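Local coordinates for protein Alpha/beta hydrolase (Paenibacillus sp. VTT E-133280, PDB 6TJ2) that probably hydrolyses methyl salicylate as an extracellular alpha/beta-hydrolase esterase, resembling tobacco salicylic acid binding protein 2 in structure and function, at residues S65-L70 with L278-G283; D101-K106 with P131-R136; N173-P178 with T208-K213. All blocks are in the same frame, centred on the assembly; numbering follows the deposited sequence.

Contact 1 of 3, residues S65-L70 with L278-G283; sequences SELRKL and LMVKAG
Leu67 reaches across from helix 61-69 and spreads its two methyl branches over neighbouring side chains of helix 272-283. Its CD2 meets Val280 CG2 at 3.8 Å, the two side chains running antiparallel alongside one another, while its CD1 lies 4.0 Å from Met279 SD, where the leucine and the methionine are roughly perpendicular. With CG anti to the carbonyl carbon (chi1 -69°) and the chain extended at chi2 (171°), Met279 brings SD to Leu67. In Val280, CG2 stands anti to the carbonyl carbon and is the branch that touches; the same methyl is grazed at the margin by Leu70 CD1, 4.5 Å away. Apolar side chains alone make the contact between the two segments, whose backbones come closest at Leu67 CA and Val280 CA, 8.3 Å apart. On helix 61-69, Lys69 NZ forms a salt bridge with Glu66 OE2 at 2.8 Å, one turn apart, meeting the carboxylate from above its plane. His72, just beyond helix 61-69, touches both Leu67 and Val280. In this alpha/beta-hydrolase fold, helix 272-283 packs inward on the parallel sheet, with Leu278 and Met279 against strand 226-231 and Ala282 against strand 256-260.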
ATOM      1  N   SER A  65     -23.362  16.620   2.199  1.00 12.24           N
ATOM      2  CA  SER A  65     -23.707  17.611   3.248  1.00 13.13           C
ATOM      3  C   SER A  65     -22.413  18.223   3.777  1.00 15.19           C
ATOM      4  O   SER A  65     -22.318  19.470   3.941  1.00 14.36           O
ATOM      5  CB  SER A  65     -24.432  16.974   4.366  1.00 15.06           C
ATOM      6  OG  SER A  65     -24.612  17.882   5.422  1.00 20.29           O
ATOM      7  N   GLU A  66     -21.372  17.436   4.006  1.00 12.36           N
ATOM      8  CA  GLU A  66     -20.079  17.989   4.511  1.00 12.64           C
ATOM      9  C   GLU A  66     -19.406  18.842   3.449  1.00 12.45           C
ATOM     10  O   GLU A  66     -18.754  19.851   3.785  1.00 13.84           O
ATOM     11  CB  GLU A  66     -19.190  16.869   5.051  1.00 13.28           C
ATOM     12  CG  GLU A  66     -19.737  16.230   6.304  1.00 13.86           C
ATOM     13  CD  GLU A  66     -19.892  17.144   7.500  1.00 17.25           C
ATOM     14  OE1 GLU A  66     -19.014  17.979   7.682  1.00 19.82           O
ATOM     15  OE2 GLU A  66     -20.857  16.923   8.273  1.00 21.62           O
ATOM     16  N   LEU A  67     -19.454  18.466   2.182  1.00 11.74           N
ATOM     17  CA  LEU A  67     -18.915  19.308   1.103  1.00 11.94           C
ATOM     18  C   LEU A  67     -19.629  20.649   1.058  1.00 13.43           C
ATOM     19  O   LEU A  67     -18.938  21.689   0.865  1.00 14.15           O
ATOM     20  CB  LEU A  67     -19.015  18.605  -0.244  1.00 12.66           C
ATOM     21  CG  LEU A  67     -17.954  17.564  -0.525  1.00 13.19           C
ATOM     22  CD1 LEU A  67     -18.375  16.725  -1.752  1.00 13.05           C
ATOM     23  CD2 LEU A  67     -16.600  18.187  -0.736  1.00 13.37           C
ATOM     24  N   ARG A  68     -20.944  20.658   1.246  1.00 12.80           N
ATOM     25  CA  ARG A  68     -21.698  21.926   1.188  1.00 13.40           C
ATOM     26  C   ARG A  68     -21.289  22.821   2.373  1.00 15.67           C
ATOM     27  O   ARG A  68     -21.207  24.031   2.201  1.00 16.85           O
ATOM     28  CB  ARG A  68     -23.198  21.672   1.168  1.00 13.33           C
ATOM     29  CG  ARG A  68     -23.684  21.050  -0.128  1.00 14.95           C
ATOM     30  CD  ARG A  68     -25.197  20.862  -0.186  1.00 15.14           C
ATOM     31  NE  ARG A  68     -25.565  20.008  -1.306  1.00 14.32           N
ATOM     32  CZ  ARG A  68     -25.935  18.757  -1.252  1.00 13.10           C
ATOM     33  NH1 ARG A  68     -26.172  18.160  -0.092  1.00 15.03           N
ATOM     34  NH2 ARG A  68     -26.094  18.061  -2.363  1.00 13.77           N
ATOM     35  N   LYS A  69     -21.000  22.232   3.526  1.00 14.69           N
ATOM     36  CA  LYS A  69     -20.563  23.023   4.705  1.00 15.80           C
ATOM     37  C   LYS A  69     -19.231  23.691   4.413  1.00 17.23           C
ATOM     38  O   LYS A  69     -18.970  24.734   5.058  1.00 19.24           O
ATOM     39  CB  LYS A  69     -20.461  22.155   5.948  1.00 16.89           C
ATOM     40  CG  LYS A  69     -21.773  21.620   6.483  1.00 20.17           C
ATOM     41  CD  LYS A  69     -21.510  20.686   7.651  1.00 25.08           C
ATOM     42  CE  LYS A  69     -22.737  19.981   8.168  1.00 28.93           C
ATOM     43  NZ  LYS A  69     -22.358  19.098   9.303  1.00 31.00           N
ATOM     44  N   LEU A  70     -18.369  23.153   3.559  1.00 16.23           N
ATOM     45  CA  LEU A  70     -17.085  23.747   3.158  1.00 16.99           C
ATOM     46  C   LEU A  70     -17.276  24.811   2.085  1.00 16.02           C
ATOM     47  O   LEU A  70     -16.260  25.379   1.648  1.00 19.25           O
ATOM     48  CB  LEU A  70     -16.171  22.619   2.656  1.00 18.08           C
ATOM     49  CG  LEU A  70     -15.718  21.623   3.706  1.00 18.31           C
ATOM     50  CD1 LEU A  70     -15.009  20.448   3.080  1.00 20.99           C
ATOM     51  CD2 LEU A  70     -14.842  22.304   4.746  1.00 20.18           C
ATOM     52  N   LEU A 278     -10.980  14.848   1.407  1.00 11.69           N
ATOM     53  CA  LEU A 278     -10.263  14.085   0.387  1.00 11.78           C
ATOM     54  C   LEU A 278     -10.745  14.398  -1.020  1.00 11.54           C
ATOM     55  O   LEU A 278      -9.950  14.511  -1.984  1.00 11.64           O
ATOM     56  CB  LEU A 278     -10.357  12.574   0.614  1.00 12.72           C
ATOM     57  CG  LEU A 278      -9.579  12.071   1.838  1.00 13.01           C
ATOM     58  CD1 LEU A 278      -9.978  10.658   2.157  1.00 15.96           C
ATOM     59  CD2 LEU A 278      -8.062  12.192   1.596  1.00 16.16           C
ATOM     60  N   MET A 279     -12.054  14.596  -1.161  1.00 11.35           N
ATOM     61  CA  MET A 279     -12.610  14.922  -2.484  1.00 12.05           C
ATOM     62  C   MET A 279     -12.168  16.301  -2.917  1.00 10.92           C
ATOM     63  O   MET A 279     -11.901  16.510  -4.104  1.00 11.09           O
ATOM     64  CB  MET A 279     -14.139  14.820  -2.447  1.00 11.83           C
ATOM     65  CG  MET A 279     -14.578  13.382  -2.293  1.00 11.77           C
ATOM     66  SD  MET A 279     -16.328  13.262  -1.994  1.00 20.67           S
ATOM     67  CE  MET A 279     -16.669  11.549  -2.392  1.00 20.56           C
ATOM     68  N   VAL A 280     -12.028  17.258  -1.981  1.00 11.21           N
ATOM     69  CA  VAL A 280     -11.448  18.575  -2.353  1.00 12.50           C
ATOM     70  C   VAL A 280      -9.997  18.396  -2.755  1.00 11.13           C
ATOM     71  O   VAL A 280      -9.544  19.016  -3.687  1.00 12.08           O
ATOM     72  CB  VAL A 280     -11.643  19.557  -1.180  1.00 13.04           C
ATOM     73  CG1 VAL A 280     -10.892  20.879  -1.397  1.00 13.24           C
ATOM     74  CG2 VAL A 280     -13.125  19.825  -0.934  1.00 13.27           C
ATOM     75  N   LYS A 281      -9.223  17.602  -2.021  1.00 11.83           N
ATOM     76  CA  LYS A 281      -7.794  17.391  -2.361  1.00 13.97           C
ATOM     77  C   LYS A 281      -7.631  16.757  -3.742  1.00 12.79           C
ATOM     78  O   LYS A 281      -6.728  17.102  -4.510  1.00 12.49           O
ATOM     79  CB  LYS A 281      -7.146  16.463  -1.345  1.00 16.45           C
ATOM     80  CG  LYS A 281      -6.541  17.134  -0.125  1.00 22.47           C
ATOM     81  CD  LYS A 281      -5.799  16.081   0.721  1.00 21.80           C
ATOM     82  CE  LYS A 281      -4.363  15.710   0.405  1.00 24.41           C
ATOM     83  NZ  LYS A 281      -3.743  15.080   1.619  1.00 23.49           N
ATOM     84  N   ALA A 282      -8.596  15.907  -4.162  1.00 12.01           N
ATOM     85  CA  ALA A 282      -8.585  15.259  -5.469  1.00 12.19           C
ATOM     86  C   ALA A 282      -9.146  16.180  -6.566  1.00 12.22           C
ATOM     87  O   ALA A 282      -8.704  16.118  -7.698  1.00 13.39           O
ATOM     88  CB  ALA A 282      -9.338  13.950  -5.363  1.00 12.35           C
ATOM     89  N   GLY A 283     -10.080  17.072  -6.209  1.00 11.81           N
ATOM     90  CA  GLY A 283     -10.812  17.889  -7.191  1.00 12.50           C
ATOM     91  C   GLY A 283     -10.258  19.273  -7.431  1.00 12.84           C
ATOM     92  O   GLY A 283     -10.516  19.849  -8.520  1.00 13.81           O
TER

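Contact 2 of 3, residues D101-K106 with P131-R136; sequences DYIKQK and PDRIKR
Ile103 and Arg133 make the close part of this contact: the methyl CG2 of Ile103 sits 3.5 Å from Arg133 CD, the two side chains lying alongside and pointing opposite ways. Arg133 is extended from CG to NE (chi2 -177°, chi3 -178°), which lays its aliphatic length against the isoleucine and carries the guanidinium on toward the end of helix 92-105. Both residues also touch Phe111, and Ile103 packs on Val126, so the apolar side closes on strand 111-117 and helix 119-129. These two elements and strand 134-139 form a beta-alpha-beta crossover of the alpha/beta-hydrolase fold, and the contact ties the C-terminal end of helix 92-105 to the short 3-10 turn entering the crossover's second strand. Toward solvent the fit is looser. Lys104 CG approaches Arg133 NH2 obliquely at 4.4 Å, but the amine turns off from the arginine, and Lys104 NZ remains 6.8 Å from that NH2, a spacing that probably limits repulsion between the like charges. A water donates to Lys104 O at 2.7 Å and accepts a weak bond from Arg133 NH2 at 3.1 Å. The stronger polar hold on Arg133 comes through NH1, which hydrogen-bonds Leu108 O and forms a salt bridge with Asp107 OD1.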
ATOM      1  N   ASP A 101     -28.386  14.427 -19.727  1.00 12.21           N
ATOM      2  CA  ASP A 101     -29.607  15.280 -19.753  1.00 13.39           C
ATOM      3  C   ASP A 101     -29.704  16.077 -18.460  1.00 14.19           C
ATOM      4  O   ASP A 101     -30.142  17.229 -18.499  1.00 14.62           O
ATOM      5  CB  ASP A 101     -30.844  14.439 -19.996  1.00 15.09           C
ATOM      6  CG  ASP A 101     -31.009  13.888 -21.412  1.00 17.09           C
ATOM      7  OD1 ASP A 101     -30.341  14.397 -22.320  1.00 20.27           O
ATOM      8  OD2 ASP A 101     -31.852  12.961 -21.514  1.00 22.18           O
ATOM      9  N   TYR A 102     -29.355  15.501 -17.320  1.00 13.09           N
ATOM     10  CA  TYR A 102     -29.409  16.243 -16.028  1.00 12.51           C
ATOM     11  C   TYR A 102     -28.451  17.423 -16.106  1.00 13.34           C
ATOM     12  O   TYR A 102     -28.816  18.584 -15.733  1.00 13.16           O
ATOM     13  CB  TYR A 102     -29.055  15.262 -14.900  1.00 12.90           C
ATOM     14  CG  TYR A 102     -28.905  15.874 -13.546  1.00 13.21           C
ATOM     15  CD1 TYR A 102     -29.940  15.822 -12.626  1.00 14.26           C
ATOM     16  CD2 TYR A 102     -27.684  16.403 -13.149  1.00 13.49           C
ATOM     17  CE1 TYR A 102     -29.793  16.372 -11.365  1.00 14.32           C
ATOM     18  CE2 TYR A 102     -27.528  16.952 -11.899  1.00 13.07           C
ATOM     19  CZ  TYR A 102     -28.576  16.909 -10.988  1.00 14.26           C
ATOM     20  OH  TYR A 102     -28.430  17.405  -9.701  1.00 15.99           O
ATOM     21  N   ILE A 103     -27.238  17.207 -16.585  1.00 12.36           N
ATOM     22  CA  ILE A 103     -26.189  18.254 -16.714  1.00 12.82           C
ATOM     23  C   ILE A 103     -26.686  19.337 -17.675  1.00 14.27           C
ATOM     24  O   ILE A 103     -26.581  20.537 -17.337  1.00 14.24           O
ATOM     25  CB  ILE A 103     -24.864  17.633 -17.186  1.00 12.37           C
ATOM     26  CG1 ILE A 103     -24.242  16.812 -16.062  1.00 12.85           C
ATOM     27  CG2 ILE A 103     -23.888  18.673 -17.707  1.00 12.92           C
ATOM     28  CD1 ILE A 103     -23.225  15.796 -16.495  1.00 12.10           C
ATOM     29  N   LYS A 104     -27.311  18.979 -18.784  1.00 13.42           N
ATOM     30  CA  LYS A 104     -27.719  19.988 -19.797  1.00 15.32           C
ATOM     31  C   LYS A 104     -28.904  20.758 -19.245  1.00 14.86           C
ATOM     32  O   LYS A 104     -28.968  21.985 -19.419  1.00 16.61           O
ATOM     33  CB  LYS A 104     -28.072  19.310 -21.113  1.00 15.75           C
ATOM     34  CG  LYS A 104     -26.849  18.811 -21.824  1.00 16.61           C
ATOM     35  CD  LYS A 104     -27.253  18.057 -23.046  1.00 20.66           C
ATOM     36  CE  LYS A 104     -26.069  17.749 -23.912  1.00 23.26           C
ATOM     37  NZ  LYS A 104     -26.573  17.014 -25.095  1.00 30.58           N
ATOM     38  N   GLN A 105     -29.807  20.105 -18.565  1.00 14.71           N
ATOM     39  CA  GLN A 105     -31.064  20.771 -18.117  1.00 17.29           C
ATOM     40  C   GLN A 105     -30.727  21.798 -17.046  1.00 17.56           C
ATOM     41  O   GLN A 105     -31.359  22.863 -17.041  1.00 18.34           O
ATOM     42  CB  GLN A 105     -32.075  19.757 -17.588  1.00 20.16           C
ATOM     43  CG  GLN A 105     -32.784  19.006 -18.719  1.00 29.24           C
ATOM     44  CD  GLN A 105     -33.464  17.711 -18.318  1.00 39.46           C
ATOM     45  OE1 GLN A 105     -33.621  17.400 -17.136  1.00 53.02           O
ATOM     46  NE2 GLN A 105     -33.859  16.920 -19.307  1.00 41.39           N
ATOM     47  N   LYS A 106     -29.755  21.518 -16.190  1.00 15.84           N
ATOM     48  CA  LYS A 106     -29.308  22.497 -15.167  1.00 16.83           C
ATOM     49  C   LYS A 106     -28.222  23.391 -15.733  1.00 15.14           C
ATOM     50  O   LYS A 106     -27.734  24.274 -14.973  1.00 16.90           O
ATOM     51  CB  LYS A 106     -28.897  21.760 -13.912  1.00 17.70           C
ATOM     52  CG  LYS A 106     -30.024  21.069 -13.169  1.00 19.30           C
ATOM     53  CD  LYS A 106     -29.548  20.500 -11.874  1.00 22.49           C
ATOM     54  CE  LYS A 106     -30.577  19.786 -11.036  1.00 26.79           C
ATOM     55  NZ  LYS A 106     -31.597  20.724 -10.527  1.00 35.32           N
ATOM     56  N   PRO A 131     -17.547  17.280 -22.929  1.00 16.30           N
ATOM     57  CA  PRO A 131     -16.194  17.529 -22.461  1.00 16.45           C
ATOM     58  C   PRO A 131     -15.880  18.978 -22.086  1.00 17.31           C
ATOM     59  O   PRO A 131     -15.103  19.263 -21.196  1.00 19.59           O
ATOM     60  CB  PRO A 131     -15.326  17.141 -23.662  1.00 17.20           C
ATOM     61  CG  PRO A 131     -16.255  17.177 -24.856  1.00 17.88           C
ATOM     62  CD  PRO A 131     -17.575  16.685 -24.280  1.00 16.94           C
ATOM     63  N   ASP A 132     -16.526  19.894 -22.782  1.00 15.80           N
ATOM     64  CA  ASP A 132     -16.248  21.330 -22.596  1.00 18.24           C
ATOM     65  C   ASP A 132     -16.876  21.785 -21.290  1.00 17.12           C
ATOM     66  O   ASP A 132     -16.588  22.925 -20.890  1.00 18.76           O
ATOM     67  CB  ASP A 132     -16.716  22.169 -23.797  1.00 20.08           C
ATOM     68  CG  ASP A 132     -15.886  21.938 -25.072  1.00 29.24           C
ATOM     69  OD1 ASP A 132     -14.748  21.366 -24.973  1.00 30.60           O
ATOM     70  OD2 ASP A 132     -16.382  22.301 -26.184  1.00 28.77           O
ATOM     71  N   ARG A 133     -17.706  20.976 -20.611  1.00 14.02           N
ATOM     72  CA  ARG A 133     -18.373  21.371 -19.339  1.00 14.60           C
ATOM     73  C   ARG A 133     -17.540  20.966 -18.104  1.00 14.50           C
ATOM     74  O   ARG A 133     -17.894  21.372 -17.011  1.00 15.03           O
ATOM     75  CB  ARG A 133     -19.771  20.773 -19.228  1.00 15.42           C
ATOM     76  CG  ARG A 133     -20.754  21.328 -20.233  1.00 15.09           C
ATOM     77  CD  ARG A 133     -22.105  20.719 -19.987  1.00 15.03           C
ATOM     78  NE  ARG A 133     -23.041  21.214 -20.995  1.00 16.61           N
ATOM     79  CZ  ARG A 133     -23.851  22.233 -20.832  1.00 18.43           C
ATOM     80  NH1 ARG A 133     -23.915  22.894 -19.696  1.00 17.94           N
ATOM     81  NH2 ARG A 133     -24.596  22.604 -21.865  1.00 19.55           N
ATOM     82  N   ILE A 134     -16.499  20.168 -18.279  1.00 14.08           N
ATOM     83  CA  ILE A 134     -15.854  19.466 -17.149  1.00 13.38           C
ATOM     84  C   ILE A 134     -14.495  20.091 -16.835  1.00 12.86           C
ATOM     85  O   ILE A 134     -13.645  20.187 -17.752  1.00 15.94           O
ATOM     86  CB  ILE A 134     -15.757  17.972 -17.481  1.00 13.80           C
ATOM     87  CG1 ILE A 134     -17.140  17.345 -17.688  1.00 15.76           C
ATOM     88  CG2 ILE A 134     -14.979  17.259 -16.382  1.00 14.73           C
ATOM     89  CD1 ILE A 134     -17.065  15.996 -18.346  1.00 17.13           C
ATOM     90  N   LYS A 135     -14.313  20.483 -15.590  1.00 13.07           N
ATOM     91  CA  LYS A 135     -13.031  21.014 -15.088  1.00 13.09           C
ATOM     92  C   LYS A 135     -12.012  19.885 -14.843  1.00 14.06           C
ATOM     93  O   LYS A 135     -10.822  20.051 -15.129  1.00 14.69           O
ATOM     94  CB  LYS A 135     -13.292  21.843 -13.827  1.00 16.04           C
ATOM     95  CG  LYS A 135     -12.068  22.432 -13.128  1.00 20.70           C
ATOM     96  CD  LYS A 135     -12.367  22.851 -11.698  1.00 27.61           C
ATOM     97  CE  LYS A 135     -12.450  24.322 -11.424  1.00 31.39           C
ATOM     98  NZ  LYS A 135     -11.291  25.047 -12.011  1.00 31.14           N
ATOM     99  N   ARG A 136     -12.459  18.787 -14.233  1.00 12.86           N
ATOM    100  CA  ARG A 136     -11.586  17.680 -13.779  1.00 12.80           C
ATOM    101  C   ARG A 136     -12.483  16.469 -13.567  1.00 11.17           C
ATOM    102  O   ARG A 136     -13.651  16.635 -13.160  1.00 12.59           O
ATOM    103  CB  ARG A 136     -10.830  18.091 -12.509  1.00 13.40           C
ATOM    104  CG  ARG A 136      -9.912  17.025 -11.923  1.00 13.35           C
ATOM    105  CD  ARG A 136      -8.995  17.545 -10.825  1.00 14.78           C
ATOM    106  NE  ARG A 136      -7.912  18.338 -11.324  1.00 15.74           N
ATOM    107  CZ  ARG A 136      -6.680  17.856 -11.651  1.00 17.50           C
ATOM    108  NH1 ARG A 136      -6.257  16.576 -11.540  1.00 14.86           N
ATOM    109  NH2 ARG A 136      -5.809  18.734 -12.126  1.00 22.83           N
TER
HETATM  110  O   HOH W   1     -27.581  23.351 -21.301  1.00 31.33           O

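Contact 3 of 3, residues N173-P178 with T208-K213; sequences NTITLP and TPLFEK
The Phe211 ring is met at its edge, near the ring plane, by Ile175, whose CD1 lies 4.1 Å from Phe211 CE2. Around the same phenylalanine, Arg167 of helix 157-170 makes a cation-pi interaction, and Glu164 and Ala152 also touch it. The other flat group, the Asn173 carboxamide, lies beside the Thr208 hydroxyl, with Arg167 packed nearby. These residues join the short two-stranded antiparallel sheet, 174-175 with 205-206, to the weakly bonded turn of helix at 208-211; both lie outside the central parallel sheet of the alpha/beta-hydrolase fold, in the part of the chain between strands 134-139 and 226-231. Backbone hydrogen bonds pair Asn173 with Ala207 and Ile175 with Glu205, so the second segment begins directly where the strand pairing ends. In Asn173, CG stands anti to the backbone N (chi1 -162°), sending the carboxamide toward the threonine. The two side chains cross obliquely, and Asn173 OD1, as modelled, is 3.0 Å from Thr208 OG1. Replacing Asn173 by an alanine would probably leave the Thr208 hydroxyl without this close polar neighbour and open a gap beside the start of the helical turn. That turn is held by Phe211 N bonding to Thr208 O at 3.0 Å. Further along, the isoleucine and Leu210 reach toward each other tip to tip, Ile175 CD1 meeting Leu210 CD2 at 4.1 Å.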
ATOM      1  N   ASN A 173     -32.566 -10.506 -14.654  1.00 14.29           N
ATOM      2  CA  ASN A 173     -31.471  -9.634 -15.127  1.00 12.60           C
ATOM      3  C   ASN A 173     -31.004  -8.702 -14.006  1.00 12.81           C
ATOM      4  O   ASN A 173     -30.544  -7.623 -14.353  1.00 13.35           O
ATOM      5  CB  ASN A 173     -31.837  -8.844 -16.371  1.00 13.70           C
ATOM      6  CG  ASN A 173     -30.643  -8.293 -17.113  1.00 12.90           C
ATOM      7  OD1 ASN A 173     -30.645  -7.115 -17.539  1.00 15.43           O
ATOM      8  ND2 ASN A 173     -29.644  -9.121 -17.313  1.00 13.53           N
ATOM      9  N   THR A 174     -30.976  -9.167 -12.772  1.00 12.13           N
ATOM     10  CA  THR A 174     -30.435  -8.367 -11.662  1.00 12.48           C
ATOM     11  C   THR A 174     -29.394  -9.164 -10.902  1.00 12.88           C
ATOM     12  O   THR A 174     -29.361 -10.415 -10.945  1.00 13.28           O
ATOM     13  CB  THR A 174     -31.497  -7.821 -10.719  1.00 13.59           C
ATOM     14  OG1 THR A 174     -32.170  -8.874 -10.009  1.00 13.53           O
ATOM     15  CG2 THR A 174     -32.527  -6.963 -11.442  1.00 14.38           C
ATOM     16  N   ILE A 175     -28.517  -8.436 -10.222  1.00 11.95           N
ATOM     17  CA  ILE A 175     -27.540  -9.060  -9.315  1.00 11.85           C
ATOM     18  C   ILE A 175     -27.776  -8.514  -7.930  1.00 11.78           C
ATOM     19  O   ILE A 175     -27.703  -7.298  -7.701  1.00 11.75           O
ATOM     20  CB  ILE A 175     -26.106  -8.730  -9.762  1.00 11.74           C
ATOM     21  CG1 ILE A 175     -25.822  -9.361 -11.128  1.00 13.69           C
ATOM     22  CG2 ILE A 175     -25.120  -9.204  -8.707  1.00 12.55           C
ATOM     23  CD1 ILE A 175     -24.533  -8.838 -11.790  1.00 15.32           C
ATOM     24  N   THR A 176     -28.062  -9.426  -7.011  1.00 11.47           N
ATOM     25  CA  THR A 176     -28.158  -9.116  -5.579  1.00 12.50           C
ATOM     26  C   THR A 176     -26.887  -9.607  -4.910  1.00 12.19           C
ATOM     27  O   THR A 176     -26.612 -10.819  -4.984  1.00 13.22           O
ATOM     28  CB  THR A 176     -29.403  -9.720  -4.938  1.00 14.11           C
ATOM     29  OG1 THR A 176     -30.562  -9.232  -5.627  1.00 14.95           O
ATOM     30  CG2 THR A 176     -29.500  -9.404  -3.465  1.00 15.21           C
ATOM     31  N   LEU A 177     -26.136  -8.734  -4.284  1.00 12.71           N
ATOM     32  CA  LEU A 177     -24.936  -9.152  -3.574  1.00 13.76           C
ATOM     33  C   LEU A 177     -25.331  -9.991  -2.379  1.00 12.27           C
ATOM     34  O   LEU A 177     -26.153  -9.536  -1.601  1.00 13.61           O
ATOM     35  CB  LEU A 177     -24.137  -7.954  -3.063  1.00 13.99           C
ATOM     36  CG  LEU A 177     -23.585  -7.015  -4.111  1.00 15.30           C
ATOM     37  CD1 LEU A 177     -22.983  -5.778  -3.432  1.00 15.65           C
ATOM     38  CD2 LEU A 177     -22.603  -7.771  -4.968  1.00 16.58           C
ATOM     39  N   PRO A 178     -24.777 -11.175  -2.134  1.00 12.57           N
ATOM     40  CA  PRO A 178     -25.023 -11.902  -0.898  1.00 11.78           C
ATOM     41  C   PRO A 178     -24.494 -11.084   0.272  1.00 12.59           C
ATOM     42  O   PRO A 178     -23.409 -10.465   0.147  1.00 14.15           O
ATOM     43  CB  PRO A 178     -24.298 -13.237  -1.028  1.00 15.50           C
ATOM     44  CG  PRO A 178     -24.096 -13.368  -2.516  1.00 18.16           C
ATOM     45  CD  PRO A 178     -24.008 -11.971  -3.079  1.00 15.36           C
ATOM     46  N   THR A 208     -27.275  -5.476 -17.193  1.00 12.17           N
ATOM     47  CA  THR A 208     -26.748  -5.248 -18.553  1.00 12.02           C
ATOM     48  C   THR A 208     -25.579  -4.270 -18.570  1.00 12.11           C
ATOM     49  O   THR A 208     -24.559  -4.554 -19.197  1.00 12.44           O
ATOM     50  CB  THR A 208     -27.846  -4.885 -19.537  1.00 12.58           C
ATOM     51  OG1 THR A 208     -28.765  -5.983 -19.574  1.00 13.81           O
ATOM     52  CG2 THR A 208     -27.295  -4.468 -20.875  1.00 14.23           C
ATOM     53  N   PRO A 209     -25.641  -3.109 -17.897  1.00 11.40           N
ATOM     54  CA  PRO A 209     -24.574  -2.137 -18.024  1.00 11.51           C
ATOM     55  C   PRO A 209     -23.236  -2.637 -17.479  1.00 11.77           C
ATOM     56  O   PRO A 209     -22.216  -2.032 -17.857  1.00 13.00           O
ATOM     57  CB  PRO A 209     -25.088  -0.921 -17.237  1.00 11.32           C
ATOM     58  CG  PRO A 209     -26.584  -1.074 -17.280  1.00 11.40           C
ATOM     59  CD  PRO A 209     -26.796  -2.581 -17.160  1.00 12.12           C
ATOM     60  N   LEU A 210     -23.247  -3.595 -16.603  1.00 10.91           N
ATOM     61  CA  LEU A 210     -21.978  -4.121 -16.029  1.00 11.72           C
ATOM     62  C   LEU A 210     -21.246  -4.971 -17.061  1.00 13.44           C
ATOM     63  O   LEU A 210     -20.030  -5.108 -16.971  1.00 13.10           O
ATOM     64  CB  LEU A 210     -22.286  -4.927 -14.778  1.00 13.03           C
ATOM     65  CG  LEU A 210     -22.536  -4.128 -13.500  1.00 16.63           C
ATOM     66  CD1 LEU A 210     -23.680  -3.134 -13.646  1.00 19.23           C
ATOM     67  CD2 LEU A 210     -22.846  -5.106 -12.360  1.00 18.74           C
ATOM     68  N   PHE A 211     -21.949  -5.557 -18.018  1.00 13.49           N
ATOM     69  CA  PHE A 211     -21.362  -6.527 -18.968  1.00 13.28           C
ATOM     70  C   PHE A 211     -21.219  -5.937 -20.363  1.00 14.32           C
ATOM     71  O   PHE A 211     -20.557  -6.580 -21.223  1.00 15.18           O
ATOM     72  CB  PHE A 211     -22.200  -7.796 -19.012  1.00 13.31           C
ATOM     73  CG  PHE A 211     -22.161  -8.571 -17.735  1.00 14.72           C
ATOM     74  CD1 PHE A 211     -21.147  -9.498 -17.534  1.00 14.88           C
ATOM     75  CD2 PHE A 211     -23.079  -8.372 -16.733  1.00 15.79           C
ATOM     76  CE1 PHE A 211     -21.061 -10.200 -16.346  1.00 16.17           C
ATOM     77  CE2 PHE A 211     -23.000  -9.099 -15.555  1.00 16.83           C
ATOM     78  CZ  PHE A 211     -21.982  -9.985 -15.345  1.00 17.24           C
ATOM     79  N   GLU A 212     -21.731  -4.751 -20.649  1.00 14.04           N
ATOM     80  CA  GLU A 212     -21.604  -4.135 -21.996  1.00 14.79           C
ATOM     81  C   GLU A 212     -20.177  -3.664 -22.228  1.00 14.53           C
ATOM     82  O   GLU A 212     -19.532  -3.008 -21.365  1.00 14.99           O
ATOM     83  CB  GLU A 212     -22.582  -2.975 -22.149  1.00 14.98           C
ATOM     84  CG  GLU A 212     -24.019  -3.367 -22.242  1.00 15.13           C
ATOM     85  CD  GLU A 212     -24.906  -2.159 -22.373  1.00 16.48           C
ATOM     86  OE1 GLU A 212     -25.246  -1.556 -21.351  1.00 15.01           O
ATOM     87  OE2 GLU A 212     -25.274  -1.835 -23.534  1.00 19.88           O
ATOM     88  N   LYS A 213     -19.654  -3.962 -23.412  1.00 16.09           N
ATOM     89  CA  LYS A 213     -18.366  -3.420 -23.887  1.00 16.66           C
ATOM     90  C   LYS A 213     -18.504  -1.951 -24.180  1.00 16.20           C
ATOM     91  O   LYS A 213     -19.498  -1.571 -24.829  1.00 18.29           O
ATOM     92  CB  LYS A 213     -17.935  -4.129 -25.170  1.00 17.56           C
ATOM     93  CG  LYS A 213     -17.794  -5.613 -25.009  1.00 20.57           C
ATOM     94  CD  LYS A 213     -17.048  -6.123 -23.821  1.00 21.12           C
ATOM     95  CE  LYS A 213     -16.508  -7.500 -24.164  1.00 22.16           C
ATOM     96  NZ  LYS A 213     -16.094  -8.305 -22.963  1.00 24.33           N
TER

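In the fold
Contacts 1 and 2 are neighbours on the sheet-bearing part of the fold, their centres 19 Å apart, and they touch where Arg136 CD packs on Ala282 O and Gly283 O. Contact 3 lies about 30 Å from contact 1 and 27 Å from contact 2, centre to centre, and across the chain's centre from contact 1. Along the chain, contact 1 spans the other two, bringing helix 61-69 to the last helix, 272-283; contact 2 closes before contact 3 opens. Contact 1 thus pairs two helices beside the six-stranded parallel sheet, and contact 2 joins a helix end to the turn entering strand 134-139, whereas contact 3 joins the small antiparallel sheet to a helical turn in the long excursion between strands 134-139 and 226-231.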